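Local atomic coordinates of oxalate--CoA ligase (Arabidopsis thaliana, PDB entry 5IE2), a protein that is a member of the ANL superfamily with a large AMP-binding domain and a small C-terminal domain, and holds adenosine-5'-triphosphate in this structure. Residues Ala44-Ser49 against Asp152-Leu157; Tyr90-Phe95 against Asn114-Glu119; Glu202-Ile208 against Gly229-Pro235; Phe240-Trp246 against Ile266-Arg270. One frame throughout, in Å; residues are numbered along the deposited sequence.

Overall arrangement
All four contacts lie in the part of the chain that belongs to the AMP-binding family, and each joins segments well apart in sequence. Contact 1 ties helix 33-50 to the loop ahead of strand 164-169, and the chain between its segments includes both halves of contact 2, where helices 92-101 and 115-123 meet; the centres of these two contacts are 29 Å apart. Contacts 3 and 4 follow in series. Contact 3 pairs strands 205-207 and 231-234, and the chain then runs into helix 242-251, which packs on helix 261-273 in contact 4. These two, with centres 17 Å apart, touch where Val207 meets Phe245, so helix 242-251 links the strand pair to the helix pair, while contacts 1 and 2 touch neither.

Contact 1. Residues Ala44-Ser49 against Asp152-Leu157; sequences ASRLVS and DSATEL
Three serines carry the polar part of this contact, in which the last turns of helix 33-50 meet the loop ahead of strand 164-169. Ser49 OG and Ser153 OG share a hydrogen bond of 2.8 Å, in which either hydroxyl could be the donor. Ser153 OG sits between its own backbone N and carbonyl carbon (chi1 72°), a rotation that turns it to the helix and also brings it 3.0 Å from Ser45 O. Ser45 has two conformers; in the one described, its OG lies beside its own backbone N (chi1 -80°) and faces the backbone of the loop. There Ala154 N gives Ser45 OG a weak, strongly bent bond of 2.9 Å, and Asp152 N, the first modelled residue after a gap, a long and weak one of 3.4 Å, so both are tentative. The same hydroxyl is weakly bonded to Glu41 O, one turn back in its helix.

The apolar contacts are sparse. The methyls Ala44 CB and Ala154 CB stand 4.2 Å apart, while Val48 and Leu157 pass each other antiparallel, with Val48 CG2 at 4.0 Å from Leu157 CD1. Elsewhere on the helix, Leu47 packs against helix 67-78.

Within the loop, a turn is closed by Thr155 N bonding to Asp152 O. A few small hydroxyls and methyls, with one short hydrogen bond between serines, thus hold a partly exposed loop beside the helix.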
loop_
_atom_site.group_PDB
_atom_site.type_symbol
_atom_site.label_atom_id
_atom_site.label_comp_id
_atom_site.label_asym_id
_atom_site.label_seq_id
_atom_site.Cartn_x
_atom_site.Cartn_y
_atom_site.Cartn_z
ATOM N N ALA A 44 6.478 13.106 -21.256
ATOM C CA ALA A 44 7.205 14.035 -20.390
ATOM C C ALA A 44 7.596 15.254 -21.231
ATOM O O ALA A 44 7.527 16.390 -20.773
ATOM C CB ALA A 44 8.460 13.367 -19.783
ATOM N N SER A 45 7.999 14.990 -22.468
ATOM C CA SER A 45 8.346 16.086 -23.371
ATOM C C SER A 45 7.169 17.019 -23.597
ATOM O O SER A 45 7.347 18.258 -23.619
ATOM C CB SER A 45 8.832 15.549 -24.707
ATOM O OG SER A 45 10.176 15.150 -24.570
ATOM N N ARG A 46 5.974 16.435 -23.768
ATOM C CA ARG A 46 4.807 17.276 -23.929
ATOM C C ARG A 46 4.499 18.065 -22.642
ATOM O O ARG A 46 4.089 19.237 -22.706
ATOM C CB ARG A 46 3.597 16.443 -24.335
ATOM C CG ARG A 46 3.798 15.821 -25.705
ATOM C CD ARG A 46 3.239 16.711 -26.780
ATOM N NE ARG A 46 1.780 16.553 -26.852
ATOM C CZ ARG A 46 0.905 17.554 -26.942
ATOM N NH1 ARG A 46 1.331 18.811 -26.993
ATOM N NH2 ARG A 46 -0.405 17.295 -27.010
ATOM N N LEU A 47 4.632 17.426 -21.487
ATOM C CA LEU A 47 4.395 18.168 -20.222
ATOM C C LEU A 47 5.322 19.395 -20.111
ATOM O O LEU A 47 4.884 20.491 -19.719
ATOM C CB LEU A 47 4.635 17.260 -18.996
ATOM C CG LEU A 47 3.625 16.123 -18.818
ATOM C CD1 LEU A 47 4.014 15.254 -17.591
ATOM C CD2 LEU A 47 2.235 16.749 -18.595
ATOM N N VAL A 48 6.600 19.208 -20.435
ATOM C CA VAL A 48 7.537 20.317 -20.314
ATOM C C VAL A 48 7.287 21.390 -21.390
ATOM O O VAL A 48 7.198 22.567 -21.072
ATOM C CB VAL A 48 8.999 19.818 -20.396
ATOM C CG1 VAL A 48 9.991 20.977 -20.344
ATOM C CG2 VAL A 48 9.289 18.859 -19.255
ATOM N N SER A 49 7.173 20.984 -22.651
ATOM C CA SER A 49 7.094 21.942 -23.767
ATOM C C SER A 49 5.738 22.599 -23.916
ATOM O O SER A 49 5.649 23.737 -24.339
ATOM C CB SER A 49 7.395 21.259 -25.099
ATOM O OG SER A 49 8.737 20.786 -25.119
ATOM N N ASP A 152 11.573 15.087 -27.711
ATOM C CA ASP A 152 12.690 15.996 -27.642
ATOM C C ASP A 152 12.980 16.507 -26.230
ATOM O O ASP A 152 13.944 16.104 -25.617
ATOM C CB ASP A 152 12.502 17.158 -28.635
ATOM C CG ASP A 152 11.105 17.750 -28.605
ATOM O OD1 ASP A 152 10.263 17.261 -27.832
ATOM O OD2 ASP A 152 10.853 18.722 -29.356
ATOM N N SER A 153 12.146 17.411 -25.739
ATOM C CA SER A 153 12.492 18.259 -24.608
ATOM C C SER A 153 12.690 17.527 -23.287
ATOM O O SER A 153 12.920 18.158 -22.282
ATOM C CB SER A 153 11.440 19.351 -24.421
ATOM O OG SER A 153 10.254 18.828 -23.921
ATOM N N ALA A 154 12.572 16.212 -23.300
ATOM C CA ALA A 154 12.780 15.427 -22.124
ATOM C C ALA A 154 14.217 14.964 -22.087
ATOM O O ALA A 154 14.793 14.833 -21.046
ATOM C CB ALA A 154 11.845 14.213 -22.087
ATOM N N THR A 155 14.759 14.677 -23.243
ATOM C CA THR A 155 16.084 14.054 -23.368
ATOM C C THR A 155 17.114 14.736 -22.480
ATOM O O THR A 155 17.794 14.082 -21.689
ATOM C CB THR A 155 16.604 14.081 -24.817
ATOM O OG1 THR A 155 15.637 13.469 -25.684
ATOM C CG2 THR A 155 17.927 13.330 -24.911
ATOM N N GLU A 156 17.196 16.056 -22.657
ATOM C CA GLU A 156 18.015 16.992 -21.882
ATOM C C GLU A 156 17.903 16.849 -20.357
ATOM O O GLU A 156 18.885 17.003 -19.642
ATOM C CB GLU A 156 17.609 18.419 -22.275
ATOM C CG GLU A 156 18.631 19.487 -21.975
ATOM C CD GLU A 156 18.146 20.870 -22.365
ATOM O OE1 GLU A 156 16.940 21.017 -22.681
ATOM O OE2 GLU A 156 18.982 21.802 -22.358
ATOM N N LEU A 157 16.690 16.583 -19.884
ATOM C CA LEU A 157 16.359 16.536 -18.467
ATOM C C LEU A 157 17.223 15.591 -17.665
ATOM O O LEU A 157 17.361 14.418 -18.031
ATOM C CB LEU A 157 14.910 16.092 -18.305
ATOM C CG LEU A 157 13.898 17.119 -18.771
ATOM C CD1 LEU A 157 12.533 16.576 -18.535
ATOM C CD2 LEU A 157 14.120 18.414 -18.036
#

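Contact 2. Residues Tyr90-Phe95 against Asn114-Glu119; sequences YTAEEF and NAPAQE
Two helix N-termini meet here, each with a side-chain cap, and the ring of Phe95 in the first turn of helix 92-101 lies against the first turn of helix 115-123. Ala117 CB stands over the centre of the ring, 3.5 Å from the centroid of the Phe95 ring and 5° off its normal, a clear CH-pi contact. Tyr90 CB covers the opposite face, nearer the rim, so the phenyl is clamped between the two.

Asn114 caps helix 115-123: with CG anti to the backbone N (chi1 -177°), its amide is turned back to the helix start, where OD1 accepts from Ala117 N at 2.9 Å. That same OD1 comes within 3.5 Å of Phe95 CE2, the amide plane standing 82° from the ring. Pro116 CB fits against the backbone at the start of the other helix, 3.6 Å from Ala92 N, and the extended Glu119 brings OE2 to 3.6 Å from Ala92 CB. Thr91 and Glu94 form a capping box on helix 92-101.

No hydrogen bond crosses between the segments. Asn114 ND2 reaches Ala88 O outside, and the caps bond amides within each helix start, so the join itself rests on van der Waals and CH-pi contacts.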
loop_
_atom_site.group_PDB
_atom_site.type_symbol
_atom_site.label_atom_id
_atom_site.label_comp_id
_atom_site.label_asym_id
_atom_site.label_seq_id
_atom_site.Cartn_x
_atom_site.Cartn_y
_atom_site.Cartn_z
ATOM N N TYR A 90 -13.119 10.854 -4.320
ATOM C CA TYR A 90 -13.262 12.049 -3.498
ATOM C C TYR A 90 -14.442 12.934 -3.952
ATOM O O TYR A 90 -14.753 13.004 -5.154
ATOM C CB TYR A 90 -11.972 12.893 -3.541
ATOM C CG TYR A 90 -10.822 12.400 -2.669
ATOM C CD1 TYR A 90 -11.041 11.735 -1.471
ATOM C CD2 TYR A 90 -9.491 12.613 -3.058
ATOM C CE1 TYR A 90 -9.972 11.312 -0.660
ATOM C CE2 TYR A 90 -8.449 12.176 -2.282
ATOM C CZ TYR A 90 -8.682 11.541 -1.070
ATOM O OH TYR A 90 -7.613 11.106 -0.292
ATOM N N THR A 91 -15.041 13.630 -2.988
ATOM C CA THR A 91 -16.031 14.656 -3.307
ATOM C C THR A 91 -15.337 15.890 -3.857
ATOM O O THR A 91 -14.118 16.034 -3.713
ATOM C CB THR A 91 -16.818 15.059 -2.092
ATOM O OG1 THR A 91 -15.934 15.738 -1.177
ATOM C CG2 THR A 91 -17.466 13.837 -1.439
ATOM N N ALA A 92 -16.099 16.804 -4.459
ATOM C CA ALA A 92 -15.499 18.028 -4.974
ATOM C C ALA A 92 -14.805 18.795 -3.826
ATOM O O ALA A 92 -13.755 19.413 -4.031
ATOM C CB ALA A 92 -16.551 18.916 -5.655
ATOM N N GLU A 93 -15.381 18.755 -2.616
ATOM C CA GLU A 93 -14.805 19.470 -1.470
ATOM C C GLU A 93 -13.460 18.870 -1.048
ATOM O O GLU A 93 -12.485 19.594 -0.697
ATOM C CB GLU A 93 -15.780 19.466 -0.261
ATOM C CG GLU A 93 -17.256 19.893 -0.600
ATOM C CD GLU A 93 -18.006 18.957 -1.576
ATOM O OE1 GLU A 93 -17.804 17.742 -1.518
ATOM O OE2 GLU A 93 -18.792 19.434 -2.416
ATOM N N GLU A 94 -13.423 17.539 -1.052
ATOM C CA GLU A 94 -12.178 16.815 -0.741
ATOM C C GLU A 94 -11.121 17.118 -1.787
ATOM O O GLU A 94 -9.970 17.435 -1.454
ATOM C CB GLU A 94 -12.430 15.328 -0.652
ATOM C CG GLU A 94 -13.344 14.969 0.546
ATOM C CD GLU A 94 -13.755 13.501 0.582
ATOM O OE1 GLU A 94 -14.235 12.953 -0.428
ATOM O OE2 GLU A 94 -13.546 12.866 1.631
ATOM N N PHE A 95 -11.503 17.040 -3.055
ATOM C CA PHE A 95 -10.551 17.380 -4.119
ATOM C C PHE A 95 -10.030 18.800 -3.991
ATOM O O PHE A 95 -8.839 19.041 -4.204
ATOM C CB PHE A 95 -11.163 17.209 -5.497
ATOM C CG PHE A 95 -11.066 15.804 -6.051
ATOM C CD1 PHE A 95 -9.831 15.202 -6.284
ATOM C CD2 PHE A 95 -12.240 15.099 -6.392
ATOM C CE1 PHE A 95 -9.746 13.901 -6.849
ATOM C CE2 PHE A 95 -12.159 13.826 -6.962
ATOM C CZ PHE A 95 -10.913 13.214 -7.166
ATOM N N ASN A 114 -13.332 13.237 -14.566
ATOM C CA ASN A 114 -13.754 13.057 -13.183
ATOM C C ASN A 114 -14.439 14.345 -12.763
ATOM O O ASN A 114 -13.792 15.397 -12.575
ATOM C CB ASN A 114 -12.559 12.723 -12.283
ATOM C CG ASN A 114 -12.986 12.454 -10.838
ATOM O OD1 ASN A 114 -13.528 13.324 -10.183
ATOM N ND2 ASN A 114 -12.737 11.257 -10.354
ATOM N N ALA A 115 -15.771 14.319 -12.660
ATOM C CA ALA A 115 -16.497 15.568 -12.514
ATOM C C ALA A 115 -16.180 16.318 -11.209
ATOM O O ALA A 115 -15.958 17.530 -11.242
ATOM C CB ALA A 115 -18.027 15.309 -12.673
ATOM N N PRO A 116 -16.122 15.608 -10.062
ATOM C CA PRO A 116 -15.764 16.331 -8.837
ATOM C C PRO A 116 -14.345 16.914 -8.904
ATOM O O PRO A 116 -14.143 18.046 -8.433
ATOM C CB PRO A 116 -15.863 15.255 -7.739
ATOM C CG PRO A 116 -16.850 14.270 -8.287
ATOM C CD PRO A 116 -16.522 14.216 -9.776
ATOM N N ALA A 117 -13.382 16.181 -9.473
ATOM C CA ALA A 117 -12.021 16.707 -9.493
ATOM C C ALA A 117 -11.966 17.890 -10.435
ATOM O O ALA A 117 -11.348 18.906 -10.130
ATOM C CB ALA A 117 -10.988 15.631 -9.913
ATOM N N GLN A 118 -12.658 17.784 -11.555
ATOM C CA GLN A 118 -12.689 18.894 -12.523
ATOM C C GLN A 118 -13.367 20.147 -11.969
ATOM O O GLN A 118 -12.953 21.286 -12.251
ATOM C CB GLN A 118 -13.394 18.452 -13.800
ATOM C CG GLN A 118 -12.520 17.533 -14.634
ATOM C CD GLN A 118 -13.248 16.897 -15.801
ATOM O OE1 GLN A 118 -13.317 15.676 -15.904
ATOM N NE2 GLN A 118 -13.800 17.717 -16.678
ATOM N N GLU A 119 -14.417 19.932 -11.194
ATOM C CA GLU A 119 -15.144 21.020 -10.498
ATOM C C GLU A 119 -14.199 21.740 -9.530
ATOM O O GLU A 119 -14.085 23.000 -9.515
ATOM C CB GLU A 119 -16.350 20.445 -9.750
ATOM C CG GLU A 119 -17.203 21.478 -8.986
ATOM C CD GLU A 119 -18.335 20.829 -8.146
ATOM O OE1 GLU A 119 -18.833 19.751 -8.548
ATOM O OE2 GLU A 119 -18.719 21.403 -7.086
#

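Contact 3. Residues Glu202-Ile208 against Gly229-Pro235; sequences ESDSTVI and GAAVTLP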
loop_
_atom_site.group_PDB
_atom_site.type_symbol
_atom_site.label_atom_id
_atom_site.label_comp_id
_atom_site.label_asym_id
_atom_site.label_seq_id
_atom_site.Cartn_x
_atom_site.Cartn_y
_atom_site.Cartn_z
ATOM N N GLU A 202 13.295 -10.381 -14.278
ATOM C CA GLU A 202 12.512 -10.043 -15.457
ATOM C C GLU A 202 11.528 -11.149 -15.833
ATOM O O GLU A 202 10.654 -10.928 -16.688
ATOM C CB GLU A 202 13.450 -9.735 -16.640
ATOM C CG GLU A 202 14.252 -10.979 -17.107
ATOM C CD GLU A 202 15.578 -11.234 -16.350
ATOM O OE1 GLU A 202 15.830 -10.685 -15.247
ATOM O OE2 GLU A 202 16.413 -12.019 -16.879
ATOM N N SER A 203 11.635 -12.351 -15.254
ATOM C CA SER A 203 10.631 -13.375 -15.564
ATOM C C SER A 203 9.389 -13.306 -14.661
ATOM O O SER A 203 8.434 -14.076 -14.842
ATOM C CB SER A 203 11.243 -14.783 -15.479
ATOM O OG SER A 203 11.687 -15.049 -14.164
ATOM N N ASP A 204 9.367 -12.387 -13.701
ATOM C CA ASP A 204 8.184 -12.301 -12.840
ATOM C C ASP A 204 7.037 -11.515 -13.483
ATOM O O ASP A 204 7.204 -10.771 -14.451
ATOM C CB ASP A 204 8.542 -11.651 -11.471
ATOM C CG ASP A 204 9.307 -12.648 -10.558
ATOM O OD1 ASP A 204 8.762 -13.746 -10.350
ATOM O OD2 ASP A 204 10.482 -12.374 -10.167
ATOM N N SER A 205 5.846 -11.716 -12.922
ATOM C CA SER A 205 4.647 -11.173 -13.489
ATOM C C SER A 205 3.606 -11.099 -12.387
ATOM O O SER A 205 3.510 -12.033 -11.591
ATOM C CB SER A 205 4.150 -12.092 -14.622
ATOM O OG SER A 205 2.820 -11.765 -14.960
ATOM N N THR A 206 2.825 -10.020 -12.349
ATOM C CA THR A 206 1.775 -9.915 -11.316
ATOM C C THR A 206 0.545 -9.190 -11.830
ATOM O O THR A 206 0.575 -8.521 -12.890
ATOM C CB THR A 206 2.303 -9.199 -10.019
ATOM O OG1 THR A 206 1.369 -9.450 -8.974
ATOM C CG2 THR A 206 2.411 -7.689 -10.214
ATOM N N VAL A 207 -0.565 -9.335 -11.086
ATOM C CA VAL A 207 -1.803 -8.604 -11.369
ATOM C C VAL A 207 -2.024 -7.638 -10.210
ATOM O O VAL A 207 -1.961 -8.069 -9.066
ATOM C CB VAL A 207 -3.025 -9.554 -11.488
ATOM C CG1 VAL A 207 -4.360 -8.753 -11.542
ATOM C CG2 VAL A 207 -2.842 -10.483 -12.735
ATOM N N ILE A 208 -2.253 -6.370 -10.519
ATOM C CA ILE A 208 -2.491 -5.324 -9.503
ATOM C C ILE A 208 -3.929 -5.424 -8.979
ATOM O O ILE A 208 -4.900 -5.325 -9.763
ATOM C CB ILE A 208 -2.280 -3.907 -10.082
ATOM C CG1 ILE A 208 -0.870 -3.767 -10.669
ATOM C CG2 ILE A 208 -2.584 -2.831 -8.982
ATOM C CD1 ILE A 208 0.220 -3.847 -9.610
ATOM N N GLY A 229 12.427 -5.273 -14.544
ATOM C CA GLY A 229 12.178 -5.726 -15.933
ATOM C C GLY A 229 11.057 -6.764 -15.984
ATOM O O GLY A 229 10.874 -7.473 -16.998
ATOM N N ALA A 230 10.310 -6.859 -14.881
ATOM C CA ALA A 230 9.160 -7.792 -14.758
ATOM C C ALA A 230 7.922 -7.180 -15.428
ATOM O O ALA A 230 7.965 -6.043 -15.947
ATOM C CB ALA A 230 8.853 -8.116 -13.233
ATOM N N ALA A 231 6.801 -7.911 -15.385
ATOM C CA ALA A 231 5.548 -7.422 -15.982
ATOM C C ALA A 231 4.432 -7.236 -14.952
ATOM O O ALA A 231 4.376 -7.925 -13.912
ATOM C CB ALA A 231 5.060 -8.401 -17.088
ATOM N N VAL A 232 3.560 -6.310 -15.285
ATOM C CA VAL A 232 2.399 -5.948 -14.483
ATOM C C VAL A 232 1.160 -6.012 -15.339
ATOM O O VAL A 232 1.182 -5.488 -16.429
ATOM C CB VAL A 232 2.581 -4.476 -13.953
ATOM C CG1 VAL A 232 1.384 -4.041 -13.165
ATOM C CG2 VAL A 232 3.843 -4.394 -13.082
ATOM N N THR A 233 0.072 -6.589 -14.823
ATOM C CA THR A 233 -1.212 -6.566 -15.549
ATOM C C THR A 233 -2.232 -5.793 -14.748
ATOM O O THR A 233 -2.373 -6.010 -13.544
ATOM C CB THR A 233 -1.733 -7.990 -15.812
ATOM O OG1 THR A 233 -0.786 -8.683 -16.648
ATOM C CG2 THR A 233 -3.165 -7.969 -16.497
ATOM N N LEU A 234 -2.926 -4.865 -15.389
ATOM C CA LEU A 234 -4.033 -4.147 -14.761
ATOM C C LEU A 234 -5.340 -4.831 -15.172
ATOM O O LEU A 234 -5.538 -5.127 -16.365
ATOM C CB LEU A 234 -4.050 -2.676 -15.210
ATOM C CG LEU A 234 -2.670 -1.988 -15.069
ATOM C CD1 LEU A 234 -2.735 -0.577 -15.599
ATOM C CD2 LEU A 234 -2.323 -2.048 -13.554
ATOM N N PRO A 235 -6.221 -5.069 -14.216
ATOM C CA PRO A 235 -7.574 -5.583 -14.583
ATOM C C PRO A 235 -8.327 -4.657 -15.572
ATOM O O PRO A 235 -8.213 -3.416 -15.583
ATOM C CB PRO A 235 -8.325 -5.637 -13.249
ATOM C CG PRO A 235 -7.225 -5.776 -12.167
ATOM C CD PRO A 235 -6.069 -4.883 -12.759
HETATM O O HOH W 1 1.551 -9.473 -15.518
#
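Ile208 and Val232 make the tightest side-chain meeting between these two parallel strands, with Ile208 CG1 3.4 Å from Val232 CG1, closer than usual van der Waals contact. The two side chains cross obliquely. Ile208 CG1 lies anti to its own carbonyl carbon (chi1 -57°), which carries it to Val232 and also alongside Leu234, whose CD2 is 3.7 Å from Ile208 CG1; the isoleucine and leucine point the same way.

On the face that bears Ser205, Val207, Ala231 and Thr233, Val207 CG2 packs beside Thr233 CB, and Val207 CG1 approaches the ring of Pro235. A water bridges the two hydroxyls of this face, donating to Ser205 OG and sharing a 2.7 Å bond with Thr233 OG1, and it also donates to the backbone Thr206 O. Ser205 OG is further tied to Tyr252 O. Thr206, on the other face with Val232, sends its OG1 to Trp256 O.

Between the strands the backbone bonds run in parallel register. Ala231 N donates to Asp204 O, Thr206 N to Ala231 O, Thr233 N to Thr206 O at 2.8 Å and Ile208 N to Thr233 O; the last two donors lie nearly along the C=O axis.

The strands are the two ends of a beta-alpha-beta crossover through helix 215-227, which ends in a Schellman motif with Gly229 at positive phi and covers Thr206 and Val232. Strand 21-25 pairs with the far edge of strand 231-234, while Val207 rests on helix 242-251.

Contact 4. Residues Phe240-Trp246 against Ile266-Arg270; sequences FSATTFW and IILDR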
loop_
_atom_site.group_PDB
_atom_site.type_symbol
_atom_site.label_atom_id
_atom_site.label_comp_id
_atom_site.label_asym_id
_atom_site.label_seq_id
_atom_site.Cartn_x
_atom_site.Cartn_y
_atom_site.Cartn_z
ATOM N N PHE A 240 -9.764 -4.039 -8.554
ATOM C CA PHE A 240 -9.797 -5.464 -8.235
ATOM C C PHE A 240 -11.169 -6.046 -8.488
ATOM O O PHE A 240 -12.176 -5.425 -8.128
ATOM C CB PHE A 240 -9.407 -5.656 -6.774
ATOM C CG PHE A 240 -9.654 -7.051 -6.249
ATOM C CD1 PHE A 240 -8.945 -8.128 -6.733
ATOM C CD2 PHE A 240 -10.649 -7.261 -5.304
ATOM C CE1 PHE A 240 -9.196 -9.405 -6.211
ATOM C CE2 PHE A 240 -10.899 -8.535 -4.795
ATOM C CZ PHE A 240 -10.183 -9.584 -5.256
ATOM N N SER A 241 -11.211 -7.224 -9.105
ATOM C CA SER A 241 -12.443 -8.012 -9.235
ATOM C C SER A 241 -12.173 -9.431 -8.778
ATOM O O SER A 241 -11.247 -10.048 -9.285
ATOM C CB SER A 241 -12.930 -8.041 -10.715
ATOM O OG SER A 241 -13.835 -9.117 -10.955
ATOM N N ALA A 242 -12.933 -9.960 -7.834
ATOM C CA ALA A 242 -12.647 -11.341 -7.419
ATOM C C ALA A 242 -12.910 -12.342 -8.569
ATOM O O ALA A 242 -12.288 -13.410 -8.667
ATOM C CB ALA A 242 -13.470 -11.720 -6.194
ATOM N N THR A 243 -13.817 -11.988 -9.463
ATOM C CA THR A 243 -14.182 -12.941 -10.511
ATOM C C THR A 243 -13.146 -12.988 -11.622
ATOM O O THR A 243 -12.995 -14.021 -12.259
ATOM C CB THR A 243 -15.590 -12.628 -11.091
ATOM O OG1 THR A 243 -15.589 -11.351 -11.719
ATOM C CG2 THR A 243 -16.552 -12.564 -9.995
ATOM N N THR A 244 -12.444 -11.891 -11.903
ATOM C CA THR A 244 -11.479 -11.959 -12.999
ATOM C C THR A 244 -10.038 -12.168 -12.537
ATOM O O THR A 244 -9.157 -12.307 -13.373
ATOM C CB THR A 244 -11.492 -10.695 -13.859
ATOM O OG1 THR A 244 -11.129 -9.567 -13.055
ATOM C CG2 THR A 244 -12.906 -10.485 -14.486
ATOM N N PHE A 245 -9.819 -12.164 -11.218
ATOM C CA PHE A 245 -8.446 -12.231 -10.657
ATOM C C PHE A 245 -7.666 -13.434 -11.165
ATOM O O PHE A 245 -6.583 -13.272 -11.751
ATOM C CB PHE A 245 -8.501 -12.247 -9.115
ATOM C CG PHE A 245 -7.148 -12.387 -8.475
ATOM C CD1 PHE A 245 -6.169 -11.432 -8.741
ATOM C CD2 PHE A 245 -6.843 -13.474 -7.660
ATOM C CE1 PHE A 245 -4.887 -11.526 -8.176
ATOM C CE2 PHE A 245 -5.544 -13.585 -7.083
ATOM C CZ PHE A 245 -4.577 -12.611 -7.354
ATOM N N TRP A 246 -8.170 -14.654 -10.917
ATOM C CA TRP A 246 -7.400 -15.821 -11.283
ATOM C C TRP A 246 -7.343 -16.014 -12.790
ATOM O O TRP A 246 -6.309 -16.433 -13.275
ATOM C CB TRP A 246 -7.927 -17.093 -10.605
ATOM C CG TRP A 246 -7.542 -17.102 -9.100
ATOM C CD1 TRP A 246 -8.396 -17.014 -8.042
ATOM C CD2 TRP A 246 -6.221 -17.181 -8.549
ATOM N NE1 TRP A 246 -7.696 -17.033 -6.853
ATOM C CE2 TRP A 246 -6.354 -17.125 -7.139
ATOM C CE3 TRP A 246 -4.941 -17.305 -9.110
ATOM C CZ2 TRP A 246 -5.253 -17.205 -6.278
ATOM C CZ3 TRP A 246 -3.835 -17.362 -8.257
ATOM C CH2 TRP A 246 -4.000 -17.322 -6.849
ATOM N N ILE A 266 -11.271 -11.789 0.755
ATOM C CA ILE A 266 -12.224 -11.881 -0.382
ATOM C C ILE A 266 -11.830 -12.962 -1.413
ATOM O O ILE A 266 -12.700 -13.711 -1.928
ATOM C CB ILE A 266 -12.360 -10.499 -1.079
ATOM C CG1 ILE A 266 -13.012 -9.544 -0.089
ATOM C CG2 ILE A 266 -13.150 -10.604 -2.409
ATOM C CD1 ILE A 266 -13.071 -8.107 -0.507
ATOM N N ILE A 267 -10.528 -13.058 -1.707
ATOM C CA ILE A 267 -9.995 -14.073 -2.634
ATOM C C ILE A 267 -10.224 -15.469 -2.067
ATOM O O ILE A 267 -10.577 -16.412 -2.794
ATOM C CB ILE A 267 -8.507 -13.825 -2.870
ATOM C CG1 ILE A 267 -8.341 -12.526 -3.694
ATOM C CG2 ILE A 267 -7.805 -15.039 -3.542
ATOM C CD1 ILE A 267 -6.824 -12.012 -3.733
ATOM N N LEU A 268 -10.044 -15.609 -0.750
ATOM C CA LEU A 268 -10.324 -16.914 -0.092
ATOM C C LEU A 268 -11.806 -17.277 -0.133
ATOM O O LEU A 268 -12.156 -18.441 -0.395
ATOM C CB LEU A 268 -9.867 -16.924 1.350
ATOM C CG LEU A 268 -8.344 -17.101 1.477
ATOM C CD1 LEU A 268 -7.954 -16.859 2.939
ATOM C CD2 LEU A 268 -7.935 -18.494 1.062
ATOM N N ASP A 269 -12.661 -16.297 0.111
ATOM C CA ASP A 269 -14.115 -16.524 0.018
ATOM C C ASP A 269 -14.482 -17.027 -1.398
ATOM O O ASP A 269 -15.336 -17.954 -1.578
ATOM C CB ASP A 269 -14.921 -15.241 0.278
ATOM C CG ASP A 269 -14.932 -14.782 1.766
ATOM O OD1 ASP A 269 -14.656 -15.583 2.704
ATOM O OD2 ASP A 269 -15.247 -13.576 1.979
ATOM N N ARG A 270 -13.911 -16.366 -2.403
ATOM C CA ARG A 270 -14.181 -16.745 -3.790
ATOM C C ARG A 270 -13.689 -18.180 -4.049
ATOM O O ARG A 270 -14.332 -18.985 -4.788
ATOM C CB ARG A 270 -13.540 -15.733 -4.743
ATOM C CG ARG A 270 -13.494 -16.149 -6.213
ATOM C CD ARG A 270 -14.865 -16.037 -6.854
ATOM N NE ARG A 270 -14.829 -16.407 -8.264
ATOM C CZ ARG A 270 -15.897 -16.393 -9.060
ATOM N NH1 ARG A 270 -17.071 -16.024 -8.578
ATOM N NH2 ARG A 270 -15.782 -16.779 -10.327
HETATM O O HOH W 2 -13.160 -16.793 -11.989
HETATM O O HOH W 3 -10.174 -16.942 -5.382
#
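Ile267 sets its branches among three aromatic side chains where helices 242-251 and 261-273 of the AMP-binding fold pack nearly at right angles, their local axes 82° apart. With CG1 anti to the carbonyl carbon (chi1 -69°) and the chain extended beyond it, Ile267 CD1 rests over one face of the Phe245 ring, 3.9 Å from Phe245 CE2. Its CG1 lies 3.8 Å from Phe240 CZ, while the other branch, CG2, comes to 3.9 Å from Trp246 NE1. Phe245 CE2 in turn sits over the centre of one face of the indole. Ile266 CG2 meets the Phe240 ring at its edge, in plane, and also touches Ala242 CB.

Arg270 leaves its helix with CG anti to the backbone N and then bends at chi2 (75°), which lays its aliphatic part past Ala242 O and turns one face of the guanidinium to Thr243 CG2, 3.8 Å from Arg270 NH1. Ser241 caps helix 242-251, accepting from Thr244 N.

Two waters bridge the segments. One links Thr243 O to Arg270 NH2; the other lies in the indole plane, accepting weakly from Trp246 NE1 and donating to Ile267 O at 2.7 Å.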